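Local structure of putative archaeal ammonia monooxygenase subunit B (Candidatus Nitrosocaldus yellowstonii, 4O65) at residues R10-E15 with L131-V136; L24-E29 with L120-Y125; W91-R96 with Y113-S118. The protein is the copper-binding cupredoxin domain of the B subunit of a putative archaeal ammonia monooxygenase, and probably takes part in ammonia oxidation. One frame throughout, in Å; residues are numbered along the deposited sequence.

Contact 1. Residues R10-E15 with L131-V136; sequences RFVKIE and LNIASV. Unlike the reference sequence in segment 131-136: I133 (reference Val). With SO4 (sulfate ion), chain C.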
loop_
_atom_site.group_PDB
_atom_site.type_symbol
_atom_site.label_atom_id
_atom_site.label_comp_id
_atom_site.label_asym_id
_atom_site.label_seq_id
_atom_site.Cartn_x
_atom_site.Cartn_y
_atom_site.Cartn_z
ATOM N N ARG A 10 2.519 -21.028 5.309
ATOM C CA ARG A 10 2.533 -21.807 6.570
ATOM C C ARG A 10 3.594 -21.334 7.537
ATOM O O ARG A 10 3.528 -21.671 8.757
ATOM C CB ARG A 10 2.799 -23.277 6.274
ATOM C CG ARG A 10 1.776 -23.938 5.344
ATOM C CD ARG A 10 0.346 -23.409 5.388
ATOM N NE ARG A 10 -0.485 -24.205 4.483
ATOM C CZ ARG A 10 -1.443 -23.764 3.656
ATOM N NH1 ARG A 10 -1.752 -22.461 3.522
ATOM N NH2 ARG A 10 -2.083 -24.672 2.918
ATOM N N PHE A 11 4.517 -20.505 7.054
ATOM C CA PHE A 11 5.626 -20.030 7.893
ATOM C C PHE A 11 5.209 -18.820 8.727
ATOM O O PHE A 11 5.575 -18.724 9.900
ATOM C CB PHE A 11 6.834 -19.647 7.055
ATOM C CG PHE A 11 7.699 -20.813 6.596
ATOM C CD1 PHE A 11 7.132 -22.038 6.223
ATOM C CD2 PHE A 11 9.084 -20.647 6.425
ATOM C CE1 PHE A 11 7.944 -23.105 5.769
ATOM C CE2 PHE A 11 9.891 -21.703 5.988
ATOM C CZ PHE A 11 9.313 -22.929 5.649
ATOM N N VAL A 12 4.503 -17.865 8.109
ATOM C CA VAL A 12 4.061 -16.633 8.840
ATOM C C VAL A 12 2.666 -16.343 8.325
ATOM O O VAL A 12 2.470 -16.212 7.098
ATOM C CB VAL A 12 4.990 -15.396 8.581
ATOM C CG1 VAL A 12 4.438 -14.137 9.309
ATOM C CG2 VAL A 12 6.466 -15.654 8.950
ATOM N N LYS A 13 1.687 -16.235 9.232
ATOM C CA LYS A 13 0.292 -15.970 8.819
ATOM C C LYS A 13 0.020 -14.493 8.898
ATOM O O LYS A 13 0.526 -13.805 9.793
ATOM C CB LYS A 13 -0.673 -16.722 9.759
ATOM C CG LYS A 13 -2.098 -16.742 9.237
ATOM C CD LYS A 13 -2.982 -17.851 9.881
ATOM C CE LYS A 13 -4.356 -17.746 9.214
ATOM N NZ LYS A 13 -5.444 -18.386 9.994
ATOM N N ILE A 14 -0.798 -13.997 7.984
ATOM C CA ILE A 14 -1.239 -12.582 7.999
ATOM C C ILE A 14 -2.635 -12.634 8.660
ATOM O O ILE A 14 -3.581 -13.227 8.099
ATOM C CB ILE A 14 -1.378 -12.104 6.557
ATOM C CG1 ILE A 14 0.032 -12.070 5.918
ATOM C CG2 ILE A 14 -2.092 -10.708 6.482
ATOM C CD1 ILE A 14 -0.086 -11.884 4.369
ATOM N N GLU A 15 -2.729 -12.104 9.874
ATOM C CA GLU A 15 -3.954 -12.201 10.645
ATOM C C GLU A 15 -4.602 -10.819 10.913
ATOM O O GLU A 15 -3.917 -9.773 10.856
ATOM C CB GLU A 15 -3.657 -12.888 11.986
ATOM C CG GLU A 15 -3.047 -14.309 11.788
ATOM C CD GLU A 15 -2.897 -15.079 13.094
ATOM O OE1 GLU A 15 -3.387 -14.613 14.166
ATOM O OE2 GLU A 15 -2.253 -16.145 13.054
ATOM N N LEU A 131 2.769 -10.693 1.928
ATOM C CA LEU A 131 4.014 -10.790 2.676
ATOM C C LEU A 131 5.003 -11.529 1.819
ATOM O O LEU A 131 4.622 -12.524 1.176
ATOM C CB LEU A 131 3.737 -11.600 3.972
ATOM C CG LEU A 131 4.970 -11.754 4.875
ATOM C CD1 LEU A 131 5.439 -10.404 5.397
ATOM C CD2 LEU A 131 4.688 -12.781 6.014
ATOM N N ASN A 132 6.268 -11.070 1.759
ATOM C CA ASN A 132 7.333 -11.872 1.156
ATOM C C ASN A 132 8.347 -12.243 2.182
ATOM O O ASN A 132 8.908 -11.367 2.831
ATOM C CB ASN A 132 8.006 -11.166 0.001
ATOM C CG ASN A 132 7.245 -11.435 -1.287
ATOM O OD1 ASN A 132 7.354 -12.547 -1.929
ATOM N ND2 ASN A 132 6.374 -10.543 -1.557
ATOM N N ILE A 133 8.493 -13.550 2.384
ATOM C CA ILE A 133 9.445 -14.050 3.358
ATOM C C ILE A 133 10.721 -14.360 2.570
ATOM O O ILE A 133 10.687 -15.172 1.621
ATOM C CB ILE A 133 8.939 -15.328 4.034
ATOM C CG1 ILE A 133 7.585 -15.018 4.731
ATOM C CG2 ILE A 133 10.055 -15.853 4.989
ATOM C CD1 ILE A 133 6.819 -16.251 5.140
ATOM N N ALA A 134 11.839 -13.721 2.955
ATOM C CA ALA A 134 13.117 -13.880 2.196
ATOM C C ALA A 134 13.495 -15.349 2.223
ATOM O O ALA A 134 13.470 -15.990 3.302
ATOM C CB ALA A 134 14.230 -13.058 2.880
ATOM N N SER A 135 13.827 -15.883 1.035
ATOM C CA SER A 135 14.286 -17.281 0.844
ATOM C C SER A 135 13.149 -18.311 0.905
ATOM O O SER A 135 13.376 -19.521 0.800
ATOM C CB SER A 135 15.437 -17.706 1.816
ATOM O OG SER A 135 14.965 -18.185 3.090
ATOM N N VAL A 136 11.920 -17.818 1.088
ATOM C CA VAL A 136 10.786 -18.761 1.196
ATOM C C VAL A 136 9.735 -18.492 0.117
ATOM O O VAL A 136 9.428 -19.416 -0.669
ATOM C CB VAL A 136 10.150 -18.677 2.626
ATOM C CG1 VAL A 136 8.983 -19.641 2.707
ATOM C CG2 VAL A 136 11.191 -19.093 3.667
HETATM S S SO4 C . -0.539 -27.913 4.698
HETATM O O1 SO4 C . 0.467 -27.021 4.125
HETATM O O2 SO4 C . -0.282 -29.326 4.254
HETATM O O3 SO4 C . -0.454 -27.800 6.185
HETATM O O4 SO4 C . -1.887 -27.462 4.261
#
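Aliphatic packing joins V12 and I14 to L131 and I133. The tightest meeting is V12 CG1 on L131 CD2 at 3.6 Å, with the two side chains crossing at about a right angle. V12 divides its branches: CG1, anti to the backbone N (chi1 177°), takes L131, while CG2 turns to CD1 of I133, a residue that is valine in the reference sequence. I14 and L131 run past one another head to tail, with I14 CD1 3.9 Å from L131 CB. The same I133 methyl also reaches F11 CB. A CH-pi contact extends the apolar zone to the exposed end, where V136 CG1 sits over one face of the F11 ring, 4.1 Å from its centroid and shifted toward the rim. Polar contact is peripheral: R10 NE and NH2 grip two oxygens of a sulfate, probably from the crystallisation liquor, with NE to O1 at 3.0 Å and the sulfur in the guanidinium plane. No hydrogen bond joins the segments; their strand axes run nearly antiparallel 9.1 Å apart, the spacing of sheets packed face to face in a cupredoxin beta sandwich. Strand 12-19 pairs with 59-68 in one sheet, strand 123-133 with 74-81 and 137-149 in the other, and L66 and L74 fill in beside V12.

Contact 2. Residues L24-E29 with L120-Y125; sequences LITKAE and LEPGTY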
loop_
_atom_site.group_PDB
_atom_site.type_symbol
_atom_site.label_atom_id
_atom_site.label_comp_id
_atom_site.label_asym_id
_atom_site.label_seq_id
_atom_site.Cartn_x
_atom_site.Cartn_y
_atom_site.Cartn_z
ATOM N N LEU A 24 -12.781 4.740 -2.807
ATOM C CA LEU A 24 -11.821 5.842 -2.744
ATOM C C LEU A 24 -11.912 6.604 -4.038
ATOM O O LEU A 24 -12.556 6.140 -4.967
ATOM C CB LEU A 24 -10.423 5.251 -2.647
ATOM C CG LEU A 24 -10.125 4.420 -1.379
ATOM C CD1 LEU A 24 -8.687 3.891 -1.547
ATOM C CD2 LEU A 24 -10.196 5.335 -0.192
ATOM N N ILE A 25 -11.210 7.732 -4.117
ATOM C CA ILE A 25 -10.998 8.407 -5.412
ATOM C C ILE A 25 -9.500 8.426 -5.703
ATOM O O ILE A 25 -8.671 8.124 -4.810
ATOM C CB ILE A 25 -11.612 9.835 -5.467
ATOM C CG1 ILE A 25 -10.862 10.741 -4.495
ATOM C CG2 ILE A 25 -13.110 9.772 -5.118
ATOM C CD1 ILE A 25 -11.391 12.200 -4.438
ATOM N N THR A 26 -9.115 8.767 -6.928
ATOM C CA THR A 26 -7.658 8.778 -7.239
ATOM C C THR A 26 -6.958 9.972 -6.629
ATOM O O THR A 26 -7.618 10.971 -6.265
ATOM C CB THR A 26 -7.414 8.807 -8.753
ATOM O OG1 THR A 26 -8.047 9.973 -9.275
ATOM C CG2 THR A 26 -8.050 7.572 -9.460
ATOM N N LYS A 27 -5.633 9.923 -6.547
ATOM C CA LYS A 27 -4.858 11.074 -6.060
ATOM C C LYS A 27 -5.134 12.293 -6.952
ATOM O O LYS A 27 -5.373 13.411 -6.453
ATOM C CB LYS A 27 -3.346 10.767 -6.090
ATOM C CG LYS A 27 -2.544 11.820 -5.336
ATOM C CD LYS A 27 -1.024 11.802 -5.592
ATOM C CE LYS A 27 -0.276 10.549 -5.183
ATOM N NZ LYS A 27 1.208 10.833 -5.366
ATOM N N ALA A 28 -5.158 12.071 -8.271
ATOM C CA ALA A 28 -5.498 13.189 -9.170
ATOM C C ALA A 28 -6.906 13.768 -8.927
ATOM O O ALA A 28 -7.096 15.021 -8.976
ATOM C CB ALA A 28 -5.287 12.788 -10.647
ATOM N N GLU A 29 -7.898 12.877 -8.734
ATOM C CA GLU A 29 -9.283 13.361 -8.510
ATOM C C GLU A 29 -9.324 14.186 -7.200
ATOM O O GLU A 29 -9.977 15.240 -7.146
ATOM C CB GLU A 29 -10.283 12.211 -8.403
ATOM C CG GLU A 29 -11.753 12.657 -8.404
ATOM C CD GLU A 29 -12.187 13.326 -9.707
ATOM O OE1 GLU A 29 -13.118 14.128 -9.614
ATOM O OE2 GLU A 29 -11.623 13.069 -10.808
ATOM N N LEU A 120 -3.912 5.475 -7.296
ATOM C CA LEU A 120 -3.533 6.353 -8.448
ATOM C C LEU A 120 -4.484 6.282 -9.643
ATOM O O LEU A 120 -4.691 7.296 -10.380
ATOM C CB LEU A 120 -2.108 6.010 -8.911
ATOM C CG LEU A 120 -0.989 6.117 -7.898
ATOM C CD1 LEU A 120 0.349 5.717 -8.533
ATOM C CD2 LEU A 120 -0.899 7.544 -7.352
ATOM N N GLU A 121 -5.101 5.119 -9.865
ATOM C CA GLU A 121 -5.859 4.930 -11.105
ATOM C C GLU A 121 -7.195 4.299 -10.824
ATOM O O GLU A 121 -7.314 3.442 -9.878
ATOM C CB GLU A 121 -5.029 4.065 -12.112
ATOM C CG GLU A 121 -3.570 4.490 -12.220
ATOM C CD GLU A 121 -3.386 5.878 -12.847
ATOM O OE1 GLU A 121 -4.332 6.365 -13.488
ATOM O OE2 GLU A 121 -2.289 6.470 -12.705
ATOM N N PRO A 122 -8.219 4.704 -11.584
ATOM C CA PRO A 122 -9.556 4.221 -11.335
ATOM C C PRO A 122 -9.670 2.713 -11.659
ATOM O O PRO A 122 -8.906 2.194 -12.498
ATOM C CB PRO A 122 -10.428 5.078 -12.272
ATOM C CG PRO A 122 -9.553 5.303 -13.419
ATOM C CD PRO A 122 -8.198 5.593 -12.774
ATOM N N GLY A 123 -10.565 2.044 -10.947
ATOM C CA GLY A 123 -10.805 0.643 -11.195
ATOM C C GLY A 123 -11.389 -0.033 -9.973
ATOM O O GLY A 123 -11.566 0.582 -8.920
ATOM N N THR A 124 -11.672 -1.316 -10.140
ATOM C CA THR A 124 -12.209 -2.133 -9.048
ATOM C C THR A 124 -11.133 -3.141 -8.765
ATOM O O THR A 124 -10.690 -3.855 -9.666
ATOM C CB THR A 124 -13.537 -2.805 -9.439
ATOM O OG1 THR A 124 -14.569 -1.823 -9.428
ATOM C CG2 THR A 124 -13.889 -3.899 -8.412
ATOM N N TYR A 125 -10.644 -3.159 -7.524
ATOM C CA TYR A 125 -9.440 -3.935 -7.181
ATOM C C TYR A 125 -9.791 -4.954 -6.106
ATOM O O TYR A 125 -10.515 -4.639 -5.172
ATOM C CB TYR A 125 -8.310 -3.021 -6.626
ATOM C CG TYR A 125 -7.863 -1.943 -7.592
ATOM C CD1 TYR A 125 -6.850 -2.217 -8.529
ATOM C CD2 TYR A 125 -8.437 -0.663 -7.570
ATOM C CE1 TYR A 125 -6.427 -1.248 -9.431
ATOM C CE2 TYR A 125 -8.032 0.296 -8.498
ATOM C CZ TYR A 125 -7.030 0.006 -9.400
ATOM O OH TYR A 125 -6.610 0.936 -10.328
#
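T26 holds OG1 between its backbone N and carbonyl carbon (chi1 59°), which leaves CG2 beside the backbone N and pressed against the turn 120-122. There the methyl lies 3.5 Å from L120 O and 3.6 Å from P122 N, with the proline CD also alongside. K27 CG is anti to its backbone N (chi1 -169°), and the chain bends at chi3, bringing CE to 3.8 Å from L120 CD2; the two side chains run alongside with their tips in one direction. T26 is the N-cap residue of helix 27-35; its OG1 accepts from E29 N at 3.0 Å and is also hydrogen-bonded to E151 O. Y125, on the strand after the turn, donates its OH back to E121 O over 2.6 Å, from well above the carbonyl plane. The contact sets the start of helix 27-35 on the link between strands 110-119 and 123-133, away from the copper site. The segments meet through a threonine methyl on peptide backbone and a lysine methylene on a leucine methyl, without a hydrogen bond, while L120 O is satisfied by T153 OG1. Buried and salt-bridged to both E92 and D47, the lysine amine would probably favour its charged form, and its aliphatic stem is left to pack on leucine.

Contact 3. Residues W91-R96 with Y113-S118; sequences WEFISR and YKLCLS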
loop_
_atom_site.group_PDB
_atom_site.type_symbol
_atom_site.label_atom_id
_atom_site.label_comp_id
_atom_site.label_asym_id
_atom_site.label_seq_id
_atom_site.Cartn_x
_atom_site.Cartn_y
_atom_site.Cartn_z
ATOM N N TRP A 91 -1.279 1.888 -7.570
ATOM C CA TRP A 91 -1.242 2.304 -6.133
ATOM C C TRP A 91 0.145 2.758 -5.817
ATOM O O TRP A 91 1.094 2.323 -6.488
ATOM C CB TRP A 91 -1.562 1.106 -5.229
ATOM C CG TRP A 91 -3.000 0.664 -5.366
ATOM C CD1 TRP A 91 -3.543 -0.134 -6.365
ATOM C CD2 TRP A 91 -4.116 1.067 -4.542
ATOM N NE1 TRP A 91 -4.896 -0.287 -6.210
ATOM C CE2 TRP A 91 -5.313 0.401 -5.109
ATOM C CE3 TRP A 91 -4.255 1.869 -3.413
ATOM C CZ2 TRP A 91 -6.577 0.550 -4.561
ATOM C CZ3 TRP A 91 -5.531 1.992 -2.849
ATOM C CH2 TRP A 91 -6.671 1.351 -3.404
ATOM N N GLU A 92 0.303 3.624 -4.823
ATOM C CA GLU A 92 1.607 4.126 -4.419
ATOM C C GLU A 92 1.725 3.992 -2.903
ATOM O O GLU A 92 0.795 4.396 -2.195
ATOM C CB GLU A 92 1.620 5.613 -4.789
ATOM C CG GLU A 92 2.889 6.348 -4.478
ATOM C CD GLU A 92 2.830 7.678 -5.169
ATOM O OE1 GLU A 92 2.255 8.619 -4.594
ATOM O OE2 GLU A 92 3.252 7.719 -6.341
ATOM N N PHE A 93 2.866 3.522 -2.377
ATOM C CA PHE A 93 3.077 3.586 -0.931
ATOM C C PHE A 93 3.259 5.011 -0.425
ATOM O O PHE A 93 3.894 5.869 -1.070
ATOM C CB PHE A 93 4.191 2.647 -0.398
ATOM C CG PHE A 93 3.678 1.262 -0.071
ATOM C CD1 PHE A 93 3.094 0.999 1.175
ATOM C CD2 PHE A 93 3.676 0.252 -1.045
ATOM C CE1 PHE A 93 2.589 -0.256 1.480
ATOM C CE2 PHE A 93 3.167 -1.011 -0.745
ATOM C CZ PHE A 93 2.617 -1.261 0.513
ATOM N N ILE A 94 2.638 5.263 0.714
ATOM C CA ILE A 94 2.849 6.476 1.454
ATOM C C ILE A 94 3.760 6.123 2.638
ATOM O O ILE A 94 4.707 6.868 2.928
ATOM C CB ILE A 94 1.531 7.098 1.965
ATOM C CG1 ILE A 94 0.705 7.606 0.775
ATOM C CG2 ILE A 94 1.815 8.191 3.037
ATOM C CD1 ILE A 94 -0.753 7.889 1.128
ATOM N N SER A 95 3.450 5.023 3.342
ATOM C CA SER A 95 4.215 4.640 4.480
ATOM C C SER A 95 3.972 3.167 4.823
ATOM O O SER A 95 3.006 2.533 4.383
ATOM C CB SER A 95 3.924 5.539 5.701
ATOM O OG SER A 95 2.590 5.358 6.182
ATOM N N ARG A 96 4.928 2.618 5.558
ATOM C CA ARG A 96 4.844 1.212 6.016
ATOM C C ARG A 96 5.326 1.151 7.437
ATOM O O ARG A 96 6.291 1.865 7.823
ATOM C CB ARG A 96 5.785 0.297 5.241
ATOM C CG ARG A 96 5.403 -0.056 3.828
ATOM C CD ARG A 96 6.676 -0.650 3.225
ATOM N NE ARG A 96 6.397 -1.499 2.073
ATOM C CZ ARG A 96 6.450 -1.074 0.812
ATOM N NH1 ARG A 96 6.773 0.200 0.551
ATOM N NH2 ARG A 96 6.194 -1.918 -0.184
ATOM N N TYR A 113 1.452 -4.688 11.673
ATOM C CA TYR A 113 1.867 -3.908 10.472
ATOM C C TYR A 113 0.802 -2.886 10.114
ATOM O O TYR A 113 -0.393 -3.052 10.460
ATOM C CB TYR A 113 2.158 -4.862 9.271
ATOM C CG TYR A 113 0.920 -5.460 8.635
ATOM C CD1 TYR A 113 0.277 -4.815 7.568
ATOM C CD2 TYR A 113 0.468 -6.743 9.018
ATOM C CE1 TYR A 113 -0.894 -5.367 6.990
ATOM C CE2 TYR A 113 -0.643 -7.312 8.432
ATOM C CZ TYR A 113 -1.298 -6.642 7.406
ATOM O OH TYR A 113 -2.392 -7.236 6.862
ATOM N N LYS A 114 1.232 -1.868 9.374
ATOM C CA LYS A 114 0.326 -0.847 8.858
ATOM C C LYS A 114 0.889 -0.388 7.513
ATOM O O LYS A 114 2.080 0.014 7.397
ATOM C CB LYS A 114 0.172 0.324 9.819
ATOM C CG LYS A 114 -0.583 1.525 9.165
ATOM C CD LYS A 114 -1.035 2.455 10.292
ATOM C CE LYS A 114 -1.589 3.797 9.783
ATOM N NZ LYS A 114 -2.189 4.668 10.880
ATOM N N LEU A 115 0.053 -0.483 6.487
ATOM C CA LEU A 115 0.405 -0.015 5.154
ATOM C C LEU A 115 -0.520 1.156 4.832
ATOM O O LEU A 115 -1.749 1.106 5.098
ATOM C CB LEU A 115 0.117 -1.094 4.112
ATOM C CG LEU A 115 0.537 -2.515 4.495
ATOM C CD1 LEU A 115 0.205 -3.427 3.326
ATOM C CD2 LEU A 115 2.021 -2.485 4.774
ATOM N N CYS A 116 0.081 2.220 4.304
ATOM C CA CYS A 116 -0.695 3.400 3.939
ATOM C C CYS A 116 -0.364 3.645 2.467
ATOM O O CYS A 116 0.820 3.777 2.150
ATOM C CB CYS A 116 -0.268 4.599 4.735
ATOM S SG CYS A 116 -1.478 5.966 4.488
ATOM N N LEU A 117 -1.393 3.716 1.619
ATOM C CA LEU A 117 -1.227 3.820 0.141
ATOM C C LEU A 117 -2.160 4.862 -0.435
ATOM O O LEU A 117 -3.194 5.166 0.157
ATOM C CB LEU A 117 -1.579 2.482 -0.568
ATOM C CG LEU A 117 -0.718 1.281 -0.134
ATOM C CD1 LEU A 117 -1.524 0.431 0.828
ATOM C CD2 LEU A 117 -0.294 0.485 -1.356
ATOM N N SER A 118 -1.733 5.434 -1.551
ATOM C CA SER A 118 -2.544 6.327 -2.365
ATOM C C SER A 118 -3.051 5.557 -3.599
ATOM O O SER A 118 -2.258 4.882 -4.299
ATOM C CB SER A 118 -1.665 7.483 -2.858
ATOM O OG SER A 118 -2.446 8.238 -3.760
HETATM O O HOH W 1 2.331 2.955 7.737
#
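The F93 ring is sandwiched between L117 and R96. L117 CD2 lies over the centre of one face, a CH-pi contact 3.8 Å from the centroid, and the R96 guanidinium covers the opposite face, with its CZ over the ring centre. At the ring's edge come L115 CB, 3.7 Å from F93 CE1, and, in plane, S95 O. R96 NH2 has its polar partner in I78 O. W91 meets L117 obliquely, CE3 to CB at 4.0 Å, and sets its ring edge-to-face with Y125. On the face that carries C116, I94 CD1 packs at 3.9 Å on C116 SG, the sulfur bonded to C51 in the disulfide. S95 OG and K114 O share a water. Between the backbones, E92 and S118 form a hydrogen-bonded pair, two reciprocal bonds in the carbonyl planes. C116 O is then gripped twice, by I94 N at 2.8 Å and by S95 N at 3.1 Å, both from one face of its plane, while C116 N returns a bond to S95 O. I94 and S95 opposite C116 make a classic beta bulge, shifting the register by one in the antiparallel pair of strands 91-97 and 110-119, at the margin of a four-stranded sheet of the cupredoxin beta sandwich.

The contacts follow the two sheets of the cupredoxin fold. Contact 3 pairs strands within the sheet 12-19, 59-68, 110-119, 91-97; contact 1 joins the far strand of that sheet, 12-19, to strand 123-133 of the other. Contact 2 uses the opposite end of 123-133, so its centre is about 29 Å from that of contact 1, across the centre of the chain. Along the chain the segments follow as 10-15, 24-29, 91-96, 113-118, 120-125, 131-136, so contact 3 lies within the span of contact 2, and contact 2 within that of contact 1. Contact 3 touches both others, through W91 on L24 and Y113 on I14. Strand 123-133, between contacts 1 and 2, carries the copper ligands H126 and H128.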